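Local atomic coordinates of ketosynthase (Streptomyces sp. MSC090213JE08, PDB entry 6KXD), a protein that probably elongates acyl-carrier-protein-bound chains by decarboxylative condensation with malonyl-ACP, as the ketosynthase of a highly reducing type II polyketide synthase. Residues 66-71 with 85-90; 95-100 with 155-160; 103-108 with 189-194. All blocks are in the same frame, centred on the assembly; numbering follows the deposited sequence.

Interaction 1: residues 66-71 with 85-90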
loop_
_atom_site.group_PDB
_atom_site.type_symbol
_atom_site.label_atom_id
_atom_site.label_comp_id
_atom_site.label_asym_id
_atom_site.label_seq_id
_atom_site.Cartn_x
_atom_site.Cartn_y
_atom_site.Cartn_z
ATOM N N TRP A 66 -12.403 -3.177 21.840
ATOM C CA TRP A 66 -12.207 -2.132 20.836
ATOM C C TRP A 66 -13.225 -2.219 19.700
ATOM O O TRP A 66 -13.624 -1.176 19.127
ATOM C CB TRP A 66 -10.793 -2.265 20.272
ATOM C CG TRP A 66 -9.787 -2.642 21.319
ATOM C CD1 TRP A 66 -9.175 -3.850 21.503
ATOM C CD2 TRP A 66 -9.289 -1.778 22.341
ATOM N NE1 TRP A 66 -8.300 -3.793 22.555
ATOM C CE2 TRP A 66 -8.374 -2.541 23.107
ATOM C CE3 TRP A 66 -9.535 -0.445 22.684
ATOM C CZ2 TRP A 66 -7.688 -1.991 24.185
ATOM C CZ3 TRP A 66 -8.876 0.086 23.770
ATOM C CH2 TRP A 66 -7.970 -0.680 24.506
ATOM N N ILE A 67 -13.566 -3.458 19.339
ATOM C CA ILE A 67 -14.308 -3.750 18.136
ATOM C C ILE A 67 -15.747 -4.073 18.521
ATOM O O ILE A 67 -15.998 -4.982 19.318
ATOM C CB ILE A 67 -13.670 -4.892 17.343
ATOM C CG1 ILE A 67 -12.217 -4.544 17.016
ATOM C CG2 ILE A 67 -14.456 -5.170 16.078
ATOM C CD1 ILE A 67 -11.467 -5.663 16.377
ATOM N N HIS A 68 -16.657 -3.296 17.931
ATOM C CA HIS A 68 -18.068 -3.316 18.336
ATOM C C HIS A 68 -18.981 -3.733 17.194
ATOM O O HIS A 68 -20.046 -4.382 17.446
ATOM C CB HIS A 68 -18.455 -1.933 18.866
ATOM C CG HIS A 68 -17.803 -1.592 20.152
ATOM N ND1 HIS A 68 -18.294 -2.044 21.366
ATOM C CD2 HIS A 68 -16.733 -0.821 20.426
ATOM C CE1 HIS A 68 -17.519 -1.603 22.329
ATOM N NE2 HIS A 68 -16.559 -0.856 21.777
ATOM N N HIS A 69 -18.638 -3.314 15.961
ATOM C CA HIS A 69 -19.553 -3.317 14.853
ATOM C C HIS A 69 -19.192 -4.371 13.829
ATOM O O HIS A 69 -20.038 -4.942 13.280
ATOM C CB HIS A 69 -19.607 -1.957 14.158
ATOM C CG HIS A 69 -20.151 -0.917 15.047
ATOM N ND1 HIS A 69 -19.549 0.314 15.227
ATOM C CD2 HIS A 69 -21.249 -0.944 15.829
ATOM C CE1 HIS A 69 -20.278 1.014 16.067
ATOM N NE2 HIS A 69 -21.306 0.254 16.472
ATOM N N VAL A 70 -17.897 -4.514 13.533
ATOM C CA VAL A 70 -17.472 -5.384 12.504
ATOM C C VAL A 70 -17.372 -6.780 13.109
ATOM O O VAL A 70 -16.645 -6.967 14.072
ATOM C CB VAL A 70 -16.111 -4.919 11.948
ATOM C CG1 VAL A 70 -15.619 -5.904 10.909
ATOM C CG2 VAL A 70 -16.208 -3.521 11.361
ATOM N N PRO A 71 -18.014 -7.820 12.549
ATOM C CA PRO A 71 -17.778 -9.179 13.014
ATOM C C PRO A 71 -16.293 -9.522 12.916
ATOM O O PRO A 71 -15.679 -9.204 11.910
ATOM C CB PRO A 71 -18.557 -10.059 12.046
ATOM C CG PRO A 71 -19.612 -9.140 11.477
ATOM C CD PRO A 71 -18.991 -7.769 11.468
ATOM N N ALA A 85 -6.551 -0.309 17.121
ATOM C CA ALA A 85 -5.754 0.843 17.245
ATOM C C ALA A 85 -6.498 2.081 16.733
ATOM O O ALA A 85 -6.296 3.185 17.262
ATOM C CB ALA A 85 -4.439 0.661 16.511
ATOM N N ALA A 86 -7.286 1.927 15.666
ATOM C CA ALA A 86 -8.029 3.030 15.133
ATOM C C ALA A 86 -9.032 3.530 16.184
ATOM O O ALA A 86 -9.112 4.735 16.397
ATOM C CB ALA A 86 -8.745 2.627 13.879
ATOM N N ARG A 87 -9.778 2.596 16.777
ATOM C CA ARG A 87 -10.733 2.909 17.883
ATOM C C ARG A 87 -9.968 3.711 18.935
ATOM O O ARG A 87 -10.308 4.823 19.231
ATOM C CB ARG A 87 -11.386 1.620 18.388
ATOM C CG ARG A 87 -12.191 1.767 19.674
ATOM C CD ARG A 87 -13.494 2.484 19.438
ATOM N NE ARG A 87 -14.432 1.687 18.649
ATOM C CZ ARG A 87 -15.521 2.204 18.099
ATOM N NH1 ARG A 87 -15.818 3.474 18.321
ATOM N NH2 ARG A 87 -16.275 1.485 17.292
ATOM N N MET A 88 -8.882 3.133 19.449
ATOM C CA MET A 88 -8.087 3.775 20.465
ATOM C C MET A 88 -7.659 5.170 20.033
ATOM O O MET A 88 -7.644 6.083 20.817
ATOM C CB MET A 88 -6.819 2.979 20.763
ATOM C CG MET A 88 -7.092 1.734 21.496
ATOM S SD MET A 88 -5.503 0.946 21.861
ATOM C CE MET A 88 -5.939 -0.679 21.277
ATOM N N ALA A 89 -7.251 5.308 18.766
ATOM C CA ALA A 89 -6.709 6.538 18.318
ATOM C C ALA A 89 -7.808 7.606 18.305
ATOM O O ALA A 89 -7.530 8.740 18.664
ATOM C CB ALA A 89 -6.112 6.380 16.948
ATOM N N VAL A 90 -9.001 7.250 17.828
ATOM C CA VAL A 90 -10.050 8.242 17.756
ATOM C C VAL A 90 -10.538 8.546 19.184
ATOM O O VAL A 90 -10.725 9.724 19.512
ATOM C CB VAL A 90 -11.181 7.887 16.782
ATOM C CG1 VAL A 90 -10.669 7.833 15.350
ATOM C CG2 VAL A 90 -11.933 6.625 17.144
#

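Interaction 2: residues 95-100 with 155-160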
loop_
_atom_site.group_PDB
_atom_site.type_symbol
_atom_site.label_atom_id
_atom_site.label_comp_id
_atom_site.label_asym_id
_atom_site.label_seq_id
_atom_site.Cartn_x
_atom_site.Cartn_y
_atom_site.Cartn_z
ATOM N N LEU A 95 -12.543 12.022 19.561
ATOM C CA LEU A 95 -13.402 11.976 18.394
ATOM C C LEU A 95 -14.318 10.781 18.583
ATOM O O LEU A 95 -13.867 9.698 18.908
ATOM C CB LEU A 95 -12.576 11.777 17.111
ATOM C CG LEU A 95 -11.931 13.024 16.511
ATOM C CD1 LEU A 95 -10.988 12.671 15.374
ATOM C CD2 LEU A 95 -12.997 13.980 16.017
ATOM N N THR A 96 -15.606 10.976 18.360
ATOM C CA THR A 96 -16.509 9.857 18.432
ATOM C C THR A 96 -16.941 9.506 17.004
ATOM O O THR A 96 -16.621 10.231 16.051
ATOM C CB THR A 96 -17.671 10.178 19.377
ATOM O OG1 THR A 96 -18.432 8.973 19.473
ATOM C CG2 THR A 96 -18.501 11.347 18.896
ATOM N N GLU A 97 -17.659 8.389 16.862
ATOM C CA GLU A 97 -18.166 7.956 15.565
ATOM C C GLU A 97 -19.065 9.052 14.971
ATOM O O GLU A 97 -19.125 9.203 13.747
ATOM C CB GLU A 97 -18.913 6.633 15.715
ATOM C CG GLU A 97 -18.012 5.496 16.143
ATOM C CD GLU A 97 -18.784 4.238 16.465
ATOM O OE1 GLU A 97 -19.949 4.146 16.037
ATOM O OE2 GLU A 97 -18.229 3.366 17.150
ATOM N N ASP A 98 -19.746 9.813 15.844
ATOM C CA ASP A 98 -20.641 10.899 15.437
ATOM C C ASP A 98 -19.839 11.997 14.727
ATOM O O ASP A 98 -20.245 12.462 13.664
ATOM C CB ASP A 98 -21.426 11.459 16.626
ATOM C CG ASP A 98 -22.362 10.465 17.293
ATOM O OD1 ASP A 98 -22.842 9.543 16.597
ATOM O OD2 ASP A 98 -22.612 10.628 18.510
ATOM N N ASP A 99 -18.687 12.377 15.301
ATOM C CA ASP A 99 -17.790 13.443 14.757
ATOM C C ASP A 99 -17.154 12.987 13.428
ATOM O O ASP A 99 -16.780 13.805 12.580
ATOM C CB ASP A 99 -16.667 13.787 15.744
ATOM C CG ASP A 99 -17.095 13.946 17.203
ATOM O OD1 ASP A 99 -18.316 13.832 17.501
ATOM O OD2 ASP A 99 -16.201 14.162 18.041
ATOM N N LEU A 100 -16.987 11.665 13.285
ATOM C CA LEU A 100 -16.251 11.074 12.188
ATOM C C LEU A 100 -17.165 10.868 10.977
ATOM O O LEU A 100 -16.713 11.031 9.844
ATOM C CB LEU A 100 -15.658 9.741 12.658
ATOM C CG LEU A 100 -14.568 9.848 13.720
ATOM C CD1 LEU A 100 -14.362 8.516 14.425
ATOM C CD2 LEU A 100 -13.266 10.355 13.137
ATOM N N GLU A 155 -16.016 -0.035 11.006
ATOM C CA GLU A 155 -16.129 -0.009 12.477
ATOM C C GLU A 155 -16.462 1.404 13.004
ATOM O O GLU A 155 -17.264 1.562 13.942
ATOM C CB GLU A 155 -14.822 -0.505 13.069
ATOM C CG GLU A 155 -14.786 -0.437 14.572
ATOM C CD GLU A 155 -15.781 -1.332 15.303
ATOM O OE1 GLU A 155 -16.361 -2.235 14.670
ATOM O OE2 GLU A 155 -15.967 -1.102 16.532
ATOM N N LEU A 156 -15.868 2.445 12.409
ATOM C CA LEU A 156 -16.071 3.779 12.908
ATOM C C LEU A 156 -17.261 4.473 12.223
ATOM O O LEU A 156 -17.539 5.650 12.549
ATOM C CB LEU A 156 -14.778 4.575 12.777
ATOM C CG LEU A 156 -13.624 3.974 13.578
ATOM C CD1 LEU A 156 -12.369 4.787 13.382
ATOM C CD2 LEU A 156 -13.996 3.866 15.040
ATOM N N ARG A 157 -17.934 3.761 11.313
ATOM C CA ARG A 157 -19.130 4.221 10.622
ATOM C C ARG A 157 -18.830 5.471 9.799
ATOM O O ARG A 157 -19.550 6.459 9.861
ATOM C CB ARG A 157 -20.233 4.462 11.660
ATOM C CG ARG A 157 -20.611 3.200 12.422
ATOM C CD ARG A 157 -21.276 2.183 11.530
ATOM N NE ARG A 157 -22.495 2.718 10.944
ATOM C CZ ARG A 157 -23.135 2.190 9.907
ATOM N NH1 ARG A 157 -22.696 1.066 9.354
ATOM N NH2 ARG A 157 -24.198 2.808 9.415
ATOM N N MET A 158 -17.752 5.398 9.022
ATOM C CA MET A 158 -17.287 6.479 8.217
ATOM C C MET A 158 -17.375 6.084 6.752
ATOM O O MET A 158 -16.485 5.413 6.223
ATOM C CB MET A 158 -15.843 6.802 8.551
ATOM C CG MET A 158 -15.641 7.245 9.964
ATOM S SD MET A 158 -13.908 7.364 10.437
ATOM C CE MET A 158 -13.428 8.793 9.464
ATOM N N PRO A 159 -18.447 6.460 6.031
ATOM C CA PRO A 159 -18.581 6.069 4.629
ATOM C C PRO A 159 -17.775 6.977 3.697
ATOM O O PRO A 159 -17.385 6.529 2.610
ATOM C CB PRO A 159 -20.082 6.180 4.347
ATOM C CG PRO A 159 -20.562 7.224 5.343
ATOM C CD PRO A 159 -19.679 7.083 6.565
ATOM N N ASN A 160 -17.534 8.213 4.143
ATOM C CA ASN A 160 -16.962 9.262 3.325
ATOM C C ASN A 160 -15.442 9.262 3.497
ATOM O O ASN A 160 -14.857 10.218 3.947
ATOM C CB ASN A 160 -17.562 10.645 3.615
ATOM C CG ASN A 160 -17.237 11.623 2.500
ATOM O OD1 ASN A 160 -16.815 11.203 1.411
ATOM N ND2 ASN A 160 -17.399 12.918 2.755
#

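Interaction 3: residues 103-108 with 189-194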
loop_
_atom_site.group_PDB
_atom_site.type_symbol
_atom_site.label_atom_id
_atom_site.label_comp_id
_atom_site.label_asym_id
_atom_site.label_seq_id
_atom_site.Cartn_x
_atom_site.Cartn_y
_atom_site.Cartn_z
ATOM N N ARG A 103 -17.269 13.680 8.567
ATOM C CA ARG A 103 -16.047 14.185 7.991
ATOM C C ARG A 103 -15.628 13.335 6.787
ATOM O O ARG A 103 -15.700 12.101 6.798
ATOM C CB ARG A 103 -14.957 14.270 9.063
ATOM C CG ARG A 103 -14.679 15.695 9.513
ATOM C CD ARG A 103 -14.475 15.832 11.006
ATOM N NE ARG A 103 -13.335 16.706 11.189
ATOM C CZ ARG A 103 -12.452 16.591 12.168
ATOM N NH1 ARG A 103 -12.823 16.095 13.334
ATOM N NH2 ARG A 103 -11.198 16.954 11.963
ATOM N N GLN A 104 -15.227 14.035 5.724
ATOM C CA GLN A 104 -14.494 13.395 4.659
ATOM C C GLN A 104 -13.103 13.117 5.229
ATOM O O GLN A 104 -12.486 13.975 5.831
ATOM C CB GLN A 104 -14.409 14.247 3.391
ATOM C CG GLN A 104 -13.781 13.465 2.246
ATOM C CD GLN A 104 -13.553 14.253 0.978
ATOM O OE1 GLN A 104 -14.240 15.239 0.711
ATOM N NE2 GLN A 104 -12.580 13.813 0.187
ATOM N N ALA A 105 -12.607 11.900 5.041
ATOM C CA ALA A 105 -11.392 11.527 5.742
ATOM C C ALA A 105 -10.612 10.574 4.867
ATOM O O ALA A 105 -11.170 9.920 3.951
ATOM C CB ALA A 105 -11.742 10.876 7.055
ATOM N N VAL A 106 -9.324 10.501 5.174
ATOM C CA VAL A 106 -8.508 9.514 4.604
ATOM C C VAL A 106 -8.190 8.517 5.728
ATOM O O VAL A 106 -7.858 8.923 6.823
ATOM C CB VAL A 106 -7.255 10.130 3.954
ATOM C CG1 VAL A 106 -6.169 9.094 3.707
ATOM C CG2 VAL A 106 -7.605 10.840 2.662
ATOM N N ILE A 107 -8.274 7.220 5.407
ATOM C CA ILE A 107 -7.836 6.150 6.280
ATOM C C ILE A 107 -6.806 5.356 5.498
ATOM O O ILE A 107 -7.133 4.790 4.497
ATOM C CB ILE A 107 -9.004 5.255 6.701
ATOM C CG1 ILE A 107 -10.064 6.032 7.478
ATOM C CG2 ILE A 107 -8.486 4.044 7.469
ATOM C CD1 ILE A 107 -11.273 5.189 7.817
ATOM N N THR A 108 -5.577 5.380 5.963
ATOM C CA THR A 108 -4.497 4.773 5.216
ATOM C C THR A 108 -3.667 3.982 6.220
ATOM O O THR A 108 -3.163 4.553 7.197
ATOM C CB THR A 108 -3.789 5.830 4.369
ATOM O OG1 THR A 108 -2.674 5.224 3.717
ATOM C CG2 THR A 108 -3.344 7.006 5.192
ATOM N N VAL A 189 -9.268 17.162 2.793
ATOM C CA VAL A 189 -9.762 16.555 3.982
ATOM C C VAL A 189 -9.081 17.248 5.144
ATOM O O VAL A 189 -8.013 17.792 4.965
ATOM C CB VAL A 189 -9.488 15.034 4.031
ATOM C CG1 VAL A 189 -10.194 14.310 2.889
ATOM C CG2 VAL A 189 -7.998 14.734 4.051
ATOM N N ASP A 190 -9.724 17.196 6.309
ATOM C CA ASP A 190 -9.235 17.826 7.500
ATOM C C ASP A 190 -8.789 16.759 8.491
ATOM O O ASP A 190 -8.277 17.070 9.565
ATOM C CB ASP A 190 -10.300 18.750 8.097
ATOM C CG ASP A 190 -10.315 20.114 7.435
ATOM O OD1 ASP A 190 -10.262 20.160 6.189
ATOM O OD2 ASP A 190 -10.357 21.129 8.168
ATOM N N ILE A 191 -8.987 15.494 8.134
ATOM C CA ILE A 191 -8.681 14.422 9.048
ATOM C C ILE A 191 -8.213 13.188 8.276
ATOM O O ILE A 191 -8.704 12.877 7.193
ATOM C CB ILE A 191 -9.883 14.078 9.941
ATOM C CG1 ILE A 191 -9.483 13.112 11.056
ATOM C CG2 ILE A 191 -11.020 13.526 9.124
ATOM C CD1 ILE A 191 -10.511 13.016 12.142
ATOM N N ALA A 192 -7.244 12.510 8.874
ATOM C CA ALA A 192 -6.656 11.292 8.322
ATOM C C ALA A 192 -6.304 10.348 9.485
ATOM O O ALA A 192 -5.708 10.773 10.478
ATOM C CB ALA A 192 -5.438 11.680 7.544
ATOM N N LEU A 193 -6.769 9.109 9.402
ATOM C CA LEU A 193 -6.363 8.038 10.273
ATOM C C LEU A 193 -5.309 7.227 9.528
ATOM O O LEU A 193 -5.612 6.550 8.551
ATOM C CB LEU A 193 -7.555 7.144 10.632
ATOM C CG LEU A 193 -8.806 7.898 11.091
ATOM C CD1 LEU A 193 -9.904 6.927 11.520
ATOM C CD2 LEU A 193 -8.442 8.854 12.201
ATOM N N CYS A 194 -4.081 7.312 10.014
ATOM C CA CYS A 194 -2.967 6.791 9.311
ATOM C C CYS A 194 -2.161 5.870 10.217
ATOM O O CYS A 194 -1.954 6.161 11.358
ATOM C CB CYS A 194 -2.049 7.913 8.901
ATOM S SG CYS A 194 -2.942 9.152 7.943
#

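Interaction 1: residues 66-71 with 85-90
Trp66 and Arg87 mark where the irregular loop 66-71 runs nearest to helix 77-93, their CA atoms 6.0 Å apart. Two neighbouring residues of the helix, Arg87 and Met88, carry the contact from that side. Met88 lies over one face of the Trp66 indole. Its CE sits 3.5 Å from the centroid of the six-membered ring, almost on the ring normal, in a CH-pi contact, and its SD stands over the same ring in a Met-aromatic contact. Closer to the helix, Met88 CG presses on Trp66 CZ3 at 3.3 Å. Arg87 serves the backbone instead. Its CG is anti to the backbone N (chi1 170°), and bends at the next two torsions fold the chain round until NE gives a hydrogen bond to Trp66 O (3.0 Å, N-H...O angle 154°), with the acceptor close to the guanidinium plane. The His68 imidazole stands nearly perpendicular to that plane and brings CD2 over its face, 3.8 Å from Arg87 NE. Beyond the loop, NH1 and NH2 form salt bridges with Glu97 and Glu155. With three nitrogens engaged, the guanidinium is fixed in rotation; its buried charge is probably balanced by the two glutamates, while NE ties the loop carbonyl to the helix.

Interaction 2: residues 95-100 with 155-160
Leu100 and Met158 meet in the apolar part of a contact between the short helix 97-101 and the turn that closes helix 147-156, a Schellman motif in which Arg157 takes positive phi. Here the packing is close. Met158 CG and SD both approach Leu100 CB, CG at 3.7 Å, and the bend at the end of the methionine chain (chi3 70°) turns CE back to Leu100 CD2 at 4.0 Å. Leu100 CD1 also reaches Leu156 CB, more loosely, at 4.3 Å. All three side chains are buried, and Val90 of helix 77-93 touches both leucines.

The other half of the contact is polar, partly exposed and without any hydrogen bond between the two segments. Glu97 runs extended past the backbone of the turn, its CB 3.6 Å from Leu156 O. Its carboxylate lies 5.0 Å from that of Glu155, measured from Glu97 OE2 to Glu155 OE2, a closeness of like charges that Arg87 probably offsets, since it forms salt bridges with both. Arg157 directs its guanidinium elsewhere, to a salt bridge with Asp262 of the neighbouring subunit. What it offers Glu97 is its aliphatic stem, Arg157 CG lying 3.8 Å from OE1 of Glu97.

Interaction 3: residues 103-108 with 189-194
Two parallel strands of the central sheet in the N-terminal half of the ketosynthase, 105-110 and 191-198, begin side by side here; the axes of 105-108 and 191-194 approach to 4.6 Å, with N-to-C directions 9° apart. Val106 N bonds to Ile191 O, and Val106 O receives Leu193 N at 2.8 Å; Leu193 O then takes Thr108 N, also at 2.8 Å. CA-H...O contacts fill in between, such as Ala192 CA to Val106 O. On one face of the sheet Ile107 and Leu193 lie side by side, and Ala105 CB is pressed tightly on Ile191 CG2, 3.4 Å away. The opposite face holds Val106, Ala192, Thr108 and Cys194; helix 172-185 packs on the first two. Thr108 has OG1 anti to its own N (chi1 176°), which hands that hydroxyl to Thr164 O on the neighbouring strand and leaves CG2 in the crowded position, 3.5 Å from Cys194 SG. Ahead of the strands lies Arg103: Ile191 CD1 stands 3.7 Å above one face of its guanidinium, offset toward the rim, while NH2 forms a salt bridge with Glu241. A serine in place of Arg103 would probably leave Glu241 without its charged mate and uncover one side of Ile191. Flanked by 161-166 and 234-242, the pair supplies strands 2 and 4, neighbours in the 3-2-4-5-1 order typical of the thiolase fold.

Overall arrangement
Interaction 2 lies between the other two, its centre about 11 Å from that of interaction 1 and about 10 Å from that of interaction 3. Toward interaction 1 the joint is polar: Arg87 NH1 meets Glu97 OE2 at 2.7 Å, and Glu155 OE2 probably accepts His68 N at 2.7 Å. Toward interaction 3 it continues into the sheet, where Ala105 N probably bonds to Asn160 O at 3.0 Å and Leu95 packs on Ile191. Interactions 1 and 3 touch through Val90 CG1 and Leu193 CD2, 4.0 Å apart. In this family the nucleophilic cysteine precedes the helix corresponding to 172-185, which packs on interaction 3.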